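Local coordinates for protein quinone oxidoreductase (Escherichia coli, PDB 1QOR) that catalyses the NADPH-dependent one-electron reduction of quinones to semiquinones, working as a homodimer of the zinc-containing alcohol dehydrogenase family, at residues Thr127-Leu131 against Leu132-Tyr136; Cys158-Ala161 against Lys162-Ala166; Leu92-Ser96 against Ser97-Ile101. One frame throughout, in Å; residues are numbered along the deposited sequence.

Three local contacts follow one another along the chain, none nested in or crossing another. Interaction 3 comes first: residues 92-96 lie late in the loop that follows strand 84-87, and their backbone lies against a histidine on strand 98-102, in the GroES-like part of the chain. Interaction 1 is the closing turns of helix 115-135, where Tyr130 meets the nicotinamide end of NADPH. Interaction 2 ends helix 152-164 just before strand 167-172 of the Rossmann-type sheet. Interactions 1 and 2 touch: Val128 and Tyr129 pack on Trp160, and Arg133 meets Leu164, so the two helices are tied together. Interaction 3 stands apart, its centre about 27 Å from that of interaction 1.

Interaction 1. Residues Thr127-Leu131 against Leu132-Tyr136; sequences TVYYL and LRKTY. With NDP (NADPH dihydro-nicotinamide-adenine-dinucleotide phosphate), chain D.
Tyr130 O takes two backbone donors at the end of helix 115-135, Lys134 N at 2.7 Å and Thr135 N at 2.9 Å, which reach it from opposite faces of the carbonyl plane. The second bond spans five residues and marks a wider, pi-type turn. Just before it the ordinary i to i-4 bonds hold: Leu132 N to Val128 O, and Arg133 N, more bent, to Tyr129 O. Leu131 O is taken by Tyr214 OH.

Thr135 OG1 sits at the Tyr130 ring edge, 3.2 Å from CD1. With CG between the backbone N and the carbonyl carbon (chi1 84°), the ring sends its OH to NADPH, donating to O7N at 2.6 Å. Thr127 OG1, bonded to Leu123 O, lies 3.2 Å from NADPH C4N. Arg133 NE and NH2 both reach Leu132 O, from one face of the carbonyl and with bent N-H groups, NE well above its plane; NH2 has a weak second acceptor in Ile138 O. A water bonds Tyr129 OH and, weakly, Lys134 NZ.

Val128 faces helix 152-164, Leu132 meets strand 210-215, Tyr136 OH bonds Glu142, Tyr130 stacks on Tyr269 of helix 266-269, and Thr135 O accepts from Tyr260 OH of the second subunit.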
loop_
_atom_site.group_PDB
_atom_site.type_symbol
_atom_site.label_atom_id
_atom_site.label_comp_id
_atom_site.label_asym_id
_atom_site.label_seq_id
_atom_site.Cartn_x
_atom_site.Cartn_y
_atom_site.Cartn_z
ATOM N N THR A 127 13.477 14.324 -2.308
ATOM C CA THR A 127 12.720 13.149 -2.700
ATOM C C THR A 127 13.533 11.865 -2.404
ATOM O O THR A 127 13.043 10.924 -1.771
ATOM C CB THR A 127 12.427 13.188 -4.181
ATOM O OG1 THR A 127 11.726 14.396 -4.460
ATOM C CG2 THR A 127 11.571 12.006 -4.599
ATOM N N VAL A 128 14.811 11.858 -2.789
ATOM C CA VAL A 128 15.614 10.663 -2.550
ATOM C C VAL A 128 15.730 10.434 -1.057
ATOM O O VAL A 128 15.637 9.302 -0.580
ATOM C CB VAL A 128 16.999 10.736 -3.242
ATOM C CG1 VAL A 128 17.940 9.671 -2.681
ATOM C CG2 VAL A 128 16.818 10.562 -4.737
ATOM N N TYR A 129 15.874 11.513 -0.306
ATOM C CA TYR A 129 15.986 11.363 1.122
ATOM C C TYR A 129 14.739 10.705 1.750
ATOM O O TYR A 129 14.877 9.724 2.507
ATOM C CB TYR A 129 16.269 12.720 1.786
ATOM C CG TYR A 129 16.210 12.683 3.302
ATOM C CD1 TYR A 129 17.261 12.160 4.050
ATOM C CD2 TYR A 129 15.087 13.175 3.988
ATOM C CE1 TYR A 129 17.215 12.131 5.411
ATOM C CE2 TYR A 129 15.025 13.157 5.375
ATOM C CZ TYR A 129 16.100 12.645 6.064
ATOM O OH TYR A 129 16.111 12.741 7.425
ATOM N N TYR A 130 13.529 11.223 1.494
ATOM C CA TYR A 130 12.382 10.592 2.171
ATOM C C TYR A 130 12.128 9.188 1.621
ATOM O O TYR A 130 11.788 8.269 2.364
ATOM C CB TYR A 130 11.105 11.468 2.179
ATOM C CG TYR A 130 10.248 11.369 0.932
ATOM C CD1 TYR A 130 9.461 10.246 0.674
ATOM C CD2 TYR A 130 10.197 12.424 0.023
ATOM C CE1 TYR A 130 8.631 10.195 -0.489
ATOM C CE2 TYR A 130 9.395 12.375 -1.113
ATOM C CZ TYR A 130 8.609 11.269 -1.372
ATOM O OH TYR A 130 7.804 11.269 -2.524
ATOM N N LEU A 131 12.315 9.007 0.326
ATOM C CA LEU A 131 12.145 7.683 -0.253
ATOM C C LEU A 131 13.010 6.565 0.384
ATOM O O LEU A 131 12.489 5.520 0.743
ATOM C CB LEU A 131 12.452 7.740 -1.738
ATOM C CG LEU A 131 11.409 8.344 -2.673
ATOM C CD1 LEU A 131 11.941 8.279 -4.103
ATOM C CD2 LEU A 131 10.098 7.583 -2.555
ATOM N N LEU A 132 14.307 6.810 0.578
ATOM C CA LEU A 132 15.255 5.804 1.100
ATOM C C LEU A 132 15.396 5.741 2.610
ATOM O O LEU A 132 15.978 4.774 3.165
ATOM C CB LEU A 132 16.643 6.057 0.505
ATOM C CG LEU A 132 16.753 6.084 -1.024
ATOM C CD1 LEU A 132 18.215 6.110 -1.453
ATOM C CD2 LEU A 132 16.107 4.859 -1.591
ATOM N N ARG A 133 14.937 6.805 3.269
ATOM C CA ARG A 133 15.033 6.891 4.701
ATOM C C ARG A 133 13.685 6.896 5.420
ATOM O O ARG A 133 13.627 6.475 6.555
ATOM C CB ARG A 133 15.816 8.148 5.086
ATOM C CG ARG A 133 17.123 8.404 4.245
ATOM C CD ARG A 133 18.305 7.658 4.829
ATOM N NE ARG A 133 18.158 6.244 4.570
ATOM C CZ ARG A 133 18.487 5.251 5.399
ATOM N NH1 ARG A 133 19.031 5.501 6.596
ATOM N NH2 ARG A 133 18.162 4.010 5.044
ATOM N N LYS A 134 12.601 7.319 4.781
ATOM C CA LYS A 134 11.315 7.385 5.481
ATOM C C LYS A 134 10.240 6.445 4.962
ATOM O O LYS A 134 9.596 5.752 5.735
ATOM C CB LYS A 134 10.745 8.808 5.428
ATOM C CG LYS A 134 11.674 9.926 5.855
ATOM C CD LYS A 134 12.151 9.740 7.260
ATOM C CE LYS A 134 12.590 11.089 7.868
ATOM N NZ LYS A 134 13.460 10.880 9.081
ATOM N N THR A 135 9.986 6.471 3.665
ATOM C CA THR A 135 8.950 5.616 3.085
ATOM C C THR A 135 9.231 4.141 3.396
ATOM O O THR A 135 8.324 3.335 3.673
ATOM C CB THR A 135 8.869 5.857 1.583
ATOM O OG1 THR A 135 8.593 7.244 1.357
ATOM C CG2 THR A 135 7.818 4.963 0.933
ATOM N N TYR A 136 10.507 3.804 3.335
ATOM C CA TYR A 136 10.993 2.469 3.628
ATOM C C TYR A 136 12.468 2.719 3.977
ATOM O O TYR A 136 13.140 3.482 3.282
ATOM C CB TYR A 136 10.851 1.589 2.399
ATOM C CG TYR A 136 11.497 0.242 2.566
ATOM C CD1 TYR A 136 12.855 0.055 2.295
ATOM C CD2 TYR A 136 10.755 -0.847 2.961
ATOM C CE1 TYR A 136 13.448 -1.174 2.414
ATOM C CE2 TYR A 136 11.332 -2.085 3.079
ATOM C CZ TYR A 136 12.683 -2.243 2.805
ATOM O OH TYR A 136 13.239 -3.484 2.940
HETATM P PA NDP D . 13.993 12.158 -15.154
HETATM O O1A NDP D . 15.129 13.089 -15.379
HETATM O O2A NDP D . 14.239 10.915 -14.376
HETATM O O5B NDP D . 13.272 11.835 -16.488
HETATM C C5B NDP D . 12.322 10.811 -16.620
HETATM C C4B NDP D . 13.017 9.566 -17.081
HETATM O O4B NDP D . 12.008 8.581 -16.903
HETATM C C3B NDP D . 13.406 9.482 -18.564
HETATM O O3B NDP D . 14.702 10.107 -18.763
HETATM C C2B NDP D . 13.243 7.999 -18.863
HETATM O O2B NDP D . 14.500 7.366 -18.660
HETATM C C1B NDP D . 12.141 7.509 -17.824
HETATM N N9A NDP D . 10.985 7.143 -18.657
HETATM C C8A NDP D . 10.462 5.929 -18.838
HETATM N N7A NDP D . 9.446 5.997 -19.706
HETATM C C5A NDP D . 9.375 7.267 -20.037
HETATM C C6A NDP D . 8.477 7.807 -20.949
HETATM N N6A NDP D . 7.569 7.080 -21.588
HETATM N N1A NDP D . 8.587 9.120 -21.158
HETATM C C2A NDP D . 9.512 9.897 -20.529
HETATM N N3A NDP D . 10.374 9.365 -19.658
HETATM C C4A NDP D . 10.319 8.024 -19.407
HETATM O O3 NDP D . 12.984 13.043 -14.302
HETATM P PN NDP D . 12.951 13.627 -12.834
HETATM O O1N NDP D . 14.201 13.295 -12.059
HETATM O O2N NDP D . 12.491 15.066 -12.903
HETATM O O5D NDP D . 11.698 12.735 -12.246
HETATM C C5D NDP D . 11.653 11.315 -12.216
HETATM C C4D NDP D . 10.299 10.828 -11.820
HETATM O O4D NDP D . 10.059 11.093 -10.420
HETATM C C3D NDP D . 9.162 11.490 -12.589
HETATM O O3D NDP D . 8.167 10.519 -12.924
HETATM C C2D NDP D . 8.641 12.510 -11.552
HETATM O O2D NDP D . 7.309 12.880 -11.810
HETATM C C1D NDP D . 8.746 11.765 -10.253
HETATM N N1N NDP D . 8.971 12.485 -8.971
HETATM C C2N NDP D . 8.195 12.179 -7.881
HETATM C C3N NDP D . 8.429 12.854 -6.695
HETATM C C7N NDP D . 7.622 12.527 -5.445
HETATM O O7N NDP D . 7.851 13.087 -4.379
HETATM N N7N NDP D . 6.691 11.612 -5.614
HETATM C C4N NDP D . 9.422 13.812 -6.585
HETATM C C5N NDP D . 10.207 14.109 -7.707
HETATM C C6N NDP D . 9.963 13.442 -8.896
HETATM P P2B NDP D . 14.911 5.987 -19.497
HETATM O O1X NDP D . 16.136 5.502 -18.826
HETATM O O2X NDP D . 13.770 5.075 -19.342
HETATM O O3X NDP D . 15.093 6.469 -20.880
HETATM O O HOH W 1 13.962 14.271 9.356
#

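Interaction 2. Residues Cys158-Ala161 against Lys162-Ala166; sequences CQWA and KALGA
Trp160 and Leu164, one helical turn apart, make the side-chain contact here: methyl CD2 of Leu164 comes obliquely to the pyrrole part of the indole, 3.7 Å from CD1. The indole stands with CG anti to the backbone N (chi1 -153°), which brings its five-membered ring alongside the next turn. Leu164 also sets CB against the main chain, 3.4 Å from Ala161 O.

Beneath this pair run the i to i-4 bonds of the helix. Lys162 N donates to Cys158 O and Ala163 N to Gln159 O, both nearly straight, while Leu164 N reaches Trp160 O at 3.0 Å with a more bent N-H (141°). The last turn then changes pattern. Ala161 O receives Ala166 N at 2.9 Å in an almost linear bond that spans five residues, and Leu164 N approaches the same oxygen only weakly. Gly165, with a phi of 80°, leaves helical geometry, and its N bonds to Lys162 O, three residues back, at 2.7 Å.

Further out, the indole also packs on Leu283 and Leu286 of helix 273-288 and on Ile292, while helix 115-135 lies along the Trp160 and Leu164 side. Gln159 OE1 accepts from Lys293 N, and its NE2 donates back to Leu155 O.

Positive phi at Gly165, with the bonds from Gly165 N and Ala166 N back into the last turn, makes a Schellman motif. It ends the helix of a beta-alpha-beta unit, strand 143-146, helix 152-164, strand 167-172, in the parallel six-stranded sheet of the Rossmann-type nucleotide-binding domain.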
loop_
_atom_site.group_PDB
_atom_site.type_symbol
_atom_site.label_atom_id
_atom_site.label_comp_id
_atom_site.label_asym_id
_atom_site.label_seq_id
_atom_site.Cartn_x
_atom_site.Cartn_y
_atom_site.Cartn_z
ATOM N N CYS A 158 21.278 6.674 -7.034
ATOM C CA CYS A 158 22.448 5.792 -7.157
ATOM C C CYS A 158 23.575 6.132 -6.119
ATOM O O CYS A 158 24.062 5.255 -5.402
ATOM C CB CYS A 158 23.000 5.909 -8.568
ATOM S SG CYS A 158 22.020 5.089 -9.806
ATOM N N GLN A 159 23.897 7.425 -5.994
ATOM C CA GLN A 159 24.950 7.919 -5.138
ATOM C C GLN A 159 24.591 7.824 -3.704
ATOM O O GLN A 159 25.448 7.494 -2.868
ATOM C CB GLN A 159 25.302 9.342 -5.537
ATOM C CG GLN A 159 25.673 9.447 -7.017
ATOM C CD GLN A 159 26.068 10.845 -7.451
ATOM O OE1 GLN A 159 27.187 11.305 -7.159
ATOM N NE2 GLN A 159 25.149 11.546 -8.173
ATOM N N TRP A 160 23.321 8.108 -3.382
ATOM C CA TRP A 160 22.879 7.996 -1.995
ATOM C C TRP A 160 22.841 6.511 -1.550
ATOM O O TRP A 160 23.289 6.180 -0.444
ATOM C CB TRP A 160 21.522 8.683 -1.780
ATOM C CG TRP A 160 21.360 9.150 -0.391
ATOM C CD1 TRP A 160 21.748 8.495 0.760
ATOM C CD2 TRP A 160 20.771 10.399 0.034
ATOM N NE1 TRP A 160 21.427 9.269 1.873
ATOM C CE2 TRP A 160 20.828 10.433 1.452
ATOM C CE3 TRP A 160 20.209 11.490 -0.648
ATOM C CZ2 TRP A 160 20.342 11.519 2.198
ATOM C CZ3 TRP A 160 19.732 12.570 0.087
ATOM C CH2 TRP A 160 19.802 12.576 1.499
ATOM N N ALA A 161 22.348 5.628 -2.423
ATOM C CA ALA A 161 22.289 4.197 -2.115
ATOM C C ALA A 161 23.718 3.667 -1.829
ATOM O O ALA A 161 23.943 2.944 -0.843
ATOM C CB ALA A 161 21.657 3.452 -3.232
ATOM N N LYS A 162 24.674 4.018 -2.688
ATOM C CA LYS A 162 26.072 3.637 -2.491
ATOM C C LYS A 162 26.582 4.160 -1.141
ATOM O O LYS A 162 27.134 3.408 -0.347
ATOM C CB LYS A 162 26.919 4.235 -3.601
ATOM C CG LYS A 162 28.381 3.949 -3.507
ATOM C CD LYS A 162 29.074 4.513 -4.742
ATOM C CE LYS A 162 30.547 4.882 -4.486
ATOM N NZ LYS A 162 31.196 5.445 -5.736
ATOM N N ALA A 163 26.368 5.437 -0.856
ATOM C CA ALA A 163 26.816 5.971 0.405
ATOM C C ALA A 163 26.231 5.193 1.587
ATOM O O ALA A 163 26.843 5.111 2.647
ATOM C CB ALA A 163 26.445 7.450 0.501
ATOM N N LEU A 164 25.018 4.672 1.434
ATOM C CA LEU A 164 24.365 3.915 2.493
ATOM C C LEU A 164 24.943 2.486 2.520
ATOM O O LEU A 164 24.687 1.724 3.443
ATOM C CB LEU A 164 22.837 3.866 2.236
ATOM C CG LEU A 164 21.735 4.587 3.061
ATOM C CD1 LEU A 164 22.232 5.569 4.058
ATOM C CD2 LEU A 164 20.718 5.246 2.156
ATOM N N GLY A 165 25.675 2.116 1.482
ATOM C CA GLY A 165 26.261 0.797 1.419
ATOM C C GLY A 165 25.230 -0.212 0.981
ATOM O O GLY A 165 25.328 -1.408 1.290
ATOM N N ALA A 166 24.277 0.245 0.182
ATOM C CA ALA A 166 23.202 -0.605 -0.262
ATOM C C ALA A 166 23.411 -0.992 -1.699
ATOM O O ALA A 166 24.255 -0.415 -2.385
ATOM C CB ALA A 166 21.886 0.102 -0.070
#

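Interaction 3. Residues Leu92-Ser96 against Ser97-Ile101; sequences LGAYS and SVHNI
The imidazole of His99 lies with one face against bare main chain: the carbonyl carbon of Gly93 sits over the centre of the ring, 3.6 Å above its plane, with Ala94 N set toward the rim on the same face. No hydrogen bond joins the two segments, so the contact is the packing of a flat ring on a peptide group. Gly93, with a phi of 130° and no side chain, lets its peptide lie directly over the ring.

The ring reaches the loop because CG is anti to the backbone N (chi1 -167°), carrying it off strand 98-102 toward the preceding residues. Leu92 O approaches it obliquely, 3.5 Å from CE1. What helps fix the ring's rotation lies just before residues 92-96, in the same loop: NE2 is hydrogen-bonded to Ala91 O, with a weaker bond to Ser90 OG. Tyr87 of strand 84-87 also touches the His99 side chain.

Ser96 secures the loop from within. Its OG donates to Gly93 O at 2.8 Å, in the plane of that carbonyl, which should help keep that peptide over the imidazole face. The same OG rests 3.5 Å from His99 CB and lies 3.2 Å from Val98 O. Between Gly93 and Ser96 the chain bends at Tyr95, the centre of an inverse gamma turn, where Ser96 N bonds weakly back to Ala94 O.

Other main-chain bonds join Gly93 and Ala94 to Gly62, and Tyr95 to Ile5 and Leu61. Tyr95 OH is bonded to Asp44, itself an NADP-binding residue. The whole is a tight loop leading into a strand of the mixed beta-sheet of the GroES-like domain, the part of medium-chain dehydrogenases that pairs with the Rossmann-type nucleotide-binding domain.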
loop_
_atom_site.group_PDB
_atom_site.type_symbol
_atom_site.label_atom_id
_atom_site.label_comp_id
_atom_site.label_asym_id
_atom_site.label_seq_id
_atom_site.Cartn_x
_atom_site.Cartn_y
_atom_site.Cartn_z
ATOM N N LEU A 92 3.299 27.789 -7.668
ATOM C CA LEU A 92 3.706 27.681 -9.066
ATOM C C LEU A 92 4.293 29.026 -9.597
ATOM O O LEU A 92 3.804 30.106 -9.246
ATOM C CB LEU A 92 2.473 27.281 -9.878
ATOM C CG LEU A 92 2.322 25.971 -10.668
ATOM C CD1 LEU A 92 3.145 24.808 -10.103
ATOM C CD2 LEU A 92 0.827 25.630 -10.706
ATOM N N GLY A 93 5.331 28.987 -10.425
ATOM C CA GLY A 93 5.899 30.215 -10.933
ATOM C C GLY A 93 7.414 30.352 -10.800
ATOM O O GLY A 93 7.976 31.391 -11.190
ATOM N N ALA A 94 8.101 29.332 -10.267
ATOM C CA ALA A 94 9.568 29.380 -10.118
ATOM C C ALA A 94 10.282 29.586 -11.462
ATOM O O ALA A 94 11.456 29.997 -11.466
ATOM C CB ALA A 94 10.095 28.163 -9.403
ATOM N N TYR A 95 9.605 29.285 -12.582
ATOM C CA TYR A 95 10.177 29.525 -13.920
ATOM C C TYR A 95 10.055 31.051 -14.130
ATOM O O TYR A 95 9.182 31.529 -14.901
ATOM C CB TYR A 95 9.369 28.843 -15.031
ATOM C CG TYR A 95 9.634 27.377 -15.311
ATOM C CD1 TYR A 95 10.106 26.508 -14.318
ATOM C CD2 TYR A 95 9.336 26.842 -16.557
ATOM C CE1 TYR A 95 10.263 25.145 -14.572
ATOM C CE2 TYR A 95 9.474 25.484 -16.818
ATOM C CZ TYR A 95 9.935 24.654 -15.820
ATOM O OH TYR A 95 10.012 23.309 -16.057
ATOM N N SER A 96 10.888 31.812 -13.423
ATOM C CA SER A 96 10.841 33.258 -13.485
ATOM C C SER A 96 12.128 33.819 -12.928
ATOM O O SER A 96 12.826 33.161 -12.130
ATOM C CB SER A 96 9.692 33.763 -12.629
ATOM O OG SER A 96 9.891 33.389 -11.278
ATOM N N SER A 97 12.402 35.073 -13.265
ATOM C CA SER A 97 13.606 35.720 -12.782
ATOM C C SER A 97 13.442 36.242 -11.358
ATOM O O SER A 97 14.420 36.386 -10.647
ATOM C CB SER A 97 14.064 36.801 -13.774
ATOM O OG SER A 97 13.081 37.799 -13.972
ATOM N N VAL A 98 12.209 36.432 -10.905
ATOM C CA VAL A 98 11.930 36.920 -9.543
ATOM C C VAL A 98 10.657 36.200 -9.104
ATOM O O VAL A 98 9.653 36.195 -9.841
ATOM C CB VAL A 98 11.590 38.457 -9.517
ATOM C CG1 VAL A 98 11.501 38.982 -8.084
ATOM C CG2 VAL A 98 12.606 39.249 -10.345
ATOM N N HIS A 99 10.659 35.635 -7.901
ATOM C CA HIS A 99 9.491 34.912 -7.430
ATOM C C HIS A 99 9.297 35.159 -5.939
ATOM O O HIS A 99 10.263 35.392 -5.212
ATOM C CB HIS A 99 9.667 33.402 -7.746
ATOM C CG HIS A 99 8.409 32.580 -7.586
ATOM N ND1 HIS A 99 7.166 33.013 -8.005
ATOM C CD2 HIS A 99 8.216 31.337 -7.075
ATOM C CE1 HIS A 99 6.267 32.074 -7.761
ATOM N NE2 HIS A 99 6.878 31.046 -7.198
ATOM N N ASN A 100 8.055 35.225 -5.481
ATOM C CA ASN A 100 7.842 35.410 -4.041
ATOM C C ASN A 100 7.543 34.020 -3.475
ATOM O O ASN A 100 6.853 33.235 -4.114
ATOM C CB ASN A 100 6.709 36.415 -3.738
ATOM C CG ASN A 100 7.027 37.814 -4.222
ATOM O OD1 ASN A 100 8.120 38.323 -4.021
ATOM N ND2 ASN A 100 6.076 38.435 -4.880
ATOM N N ILE A 101 8.073 33.713 -2.294
ATOM C CA ILE A 101 7.915 32.398 -1.712
ATOM C C ILE A 101 7.667 32.489 -0.209
ATOM O O ILE A 101 8.245 33.342 0.467
ATOM C CB ILE A 101 9.261 31.531 -1.916
ATOM C CG1 ILE A 101 9.633 31.411 -3.381
ATOM C CG2 ILE A 101 9.124 30.125 -1.315
ATOM C CD1 ILE A 101 10.692 32.392 -3.787
#